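Local coordinates for protein prefoldin beta subunit 2 (Thermococcus sp., PDB 3AEI) that probably works as a subunit of the archaeal co-chaperone prefoldin, which captures unfolded proteins and hands them to the group II chaperonin, at residues L25-K28 with E29-A33. Residues are numbered along the deposited sequence; the frame is centred on the assembly and turned at random.
Sequences LKMK and ELEYA
Glu29 lies back over Leu25 one turn earlier in the alpha-helix 2-37, an arm of the antiparallel coiled coil characteristic of prefoldin beta subunits. Its amide N donates a hydrogen bond to Leu25 O at 2.9 Å. A chi1 of -70° places CG beside the backbone N, and the chain, extended beyond CG, then brings the carboxylate alongside Leu25. In one of its two conformers Glu29 OE1 sits 3.4 Å from Leu25 CD1, a van der Waals contact between a carboxylate oxygen and a methyl group, so this carboxylate position is not fixed. Leu30 N donates a hydrogen bond to Lys26 O at 3.1 Å, and Leu30 CG rests against the same oxygen; the side chain is buried, meeting Ser69 of helix 59-93 and Ser51 of a second subunit. Glu31 N donates a hydrogen bond to Met27 O at 3.0 Å. Its carboxylate passes obliquely by Met27, Glu31 OE2 lying 3.9 Å from Met27 CG, and that OE2 forms a salt bridge with Arg70 of helix 59-93, tying the two arms together. With an alanine in place of Glu31, Arg70 would probably lose this carboxylate partner and the flank of Met27 its cover. Tyr32 continues the same i to i+4 pattern: its N donates to Lys28 O at 3.0 Å, and Tyr32 CB stands 3.5 Å from that oxygen.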
loop_
_atom_site.group_PDB
_atom_site.type_symbol
_atom_site.label_atom_id
_atom_site.label_comp_id
_atom_site.label_asym_id
_atom_site.label_seq_id
_atom_site.Cartn_x
_atom_site.Cartn_y
_atom_site.Cartn_z
ATOM N N LEU A 25 -8.630 3.415 11.390
ATOM C CA LEU A 25 -9.218 3.171 10.084
ATOM C C LEU A 25 -9.433 1.669 9.845
ATOM O O LEU A 25 -10.494 1.238 9.391
ATOM C CB LEU A 25 -8.339 3.760 8.944
ATOM C CG LEU A 25 -8.780 3.348 7.525
ATOM C CD1 LEU A 25 -10.170 3.890 7.179
ATOM C CD2 LEU A 25 -7.744 3.849 6.557
ATOM N N LYS A 26 -8.411 0.894 10.150
ATOM C CA LYS A 26 -8.498 -0.540 9.927
ATOM C C LYS A 26 -9.542 -1.095 10.864
ATOM O O LYS A 26 -10.325 -1.954 10.486
ATOM C CB LYS A 26 -7.149 -1.203 10.180
ATOM C CG LYS A 26 -6.070 -0.844 9.174
ATOM C CD LYS A 26 -4.804 -1.594 9.578
ATOM C CE LYS A 26 -3.617 -1.167 8.749
ATOM N NZ LYS A 26 -3.066 0.132 9.220
ATOM N N MET A 27 -9.581 -0.589 12.082
ATOM C CA MET A 27 -10.557 -1.110 13.019
ATOM C C MET A 27 -12.004 -0.847 12.547
ATOM O O MET A 27 -12.862 -1.754 12.574
ATOM C CB MET A 27 -10.308 -0.534 14.427
ATOM C CG MET A 27 -11.234 -1.147 15.464
ATOM S SD MET A 27 -10.836 -0.424 17.058
ATOM C CE MET A 27 -11.639 1.141 16.921
ATOM N N LYS A 28 -12.265 0.362 12.045
ATOM C CA LYS A 28 -13.578 0.746 11.580
ATOM C C LYS A 28 -13.961 -0.030 10.305
ATOM O O LYS A 28 -15.119 -0.343 10.113
ATOM C CB LYS A 28 -13.646 2.251 11.270
ATOM C CG LYS A 28 -13.560 3.186 12.460
ATOM C CD LYS A 28 -13.331 4.605 11.917
ATOM C CE LYS A 28 -13.170 5.664 12.991
ATOM N NZ LYS A 28 -12.823 6.998 12.338
ATOM N N GLU A 29 -12.983 -0.308 9.441
ATOM C CA GLU A 29 -13.264 -1.066 8.225
ATOM C C GLU A 29 -13.717 -2.478 8.601
ATOM O O GLU A 29 -14.635 -3.024 7.994
ATOM C CB GLU A 29 -12.025 -1.119 7.314
ATOM C CG GLU A 29 -11.693 0.258 6.689
ATOM C CD GLU A 29 -10.331 0.316 6.002
ATOM O OE1 GLU A 29 -10.153 1.197 5.130
ATOM O OE2 GLU A 29 -9.423 -0.485 6.336
ATOM N N LEU A 30 -13.078 -3.083 9.603
ATOM C CA LEU A 30 -13.464 -4.440 10.018
ATOM C C LEU A 30 -14.835 -4.448 10.693
ATOM O O LEU A 30 -15.596 -5.388 10.505
ATOM C CB LEU A 30 -12.422 -5.073 10.968
ATOM C CG LEU A 30 -11.048 -5.325 10.337
ATOM C CD1 LEU A 30 -10.046 -5.711 11.458
ATOM C CD2 LEU A 30 -11.125 -6.409 9.299
ATOM N N GLU A 31 -15.159 -3.399 11.462
ATOM C CA GLU A 31 -16.499 -3.305 12.081
ATOM C C GLU A 31 -17.575 -3.166 10.985
ATOM O O GLU A 31 -18.641 -3.778 11.072
ATOM C CB GLU A 31 -16.535 -2.124 13.074
ATOM C CG GLU A 31 -15.460 -2.309 14.154
ATOM C CD GLU A 31 -15.308 -1.137 15.117
ATOM O OE1 GLU A 31 -15.471 0.028 14.682
ATOM O OE2 GLU A 31 -14.999 -1.392 16.309
ATOM N N TYR A 32 -17.277 -2.409 9.919
ATOM C CA TYR A 32 -18.206 -2.257 8.820
ATOM C C TYR A 32 -18.410 -3.615 8.164
ATOM O O TYR A 32 -19.545 -4.037 7.928
ATOM C CB TYR A 32 -17.658 -1.251 7.810
ATOM C CG TYR A 32 -18.697 -0.727 6.857
ATOM C CD1 TYR A 32 -19.316 0.511 7.072
ATOM C CD2 TYR A 32 -19.025 -1.440 5.721
ATOM C CE1 TYR A 32 -20.236 1.019 6.149
ATOM C CE2 TYR A 32 -19.947 -0.947 4.791
ATOM C CZ TYR A 32 -20.539 0.287 5.014
ATOM O OH TYR A 32 -21.388 0.802 4.064
ATOM N N ALA A 33 -17.308 -4.327 7.927
ATOM C CA ALA A 33 -17.378 -5.651 7.302
ATOM C C ALA A 33 -18.242 -6.592 8.175
ATOM O O ALA A 33 -19.046 -7.360 7.647
ATOM C CB ALA A 33 -15.962 -6.234 7.140
#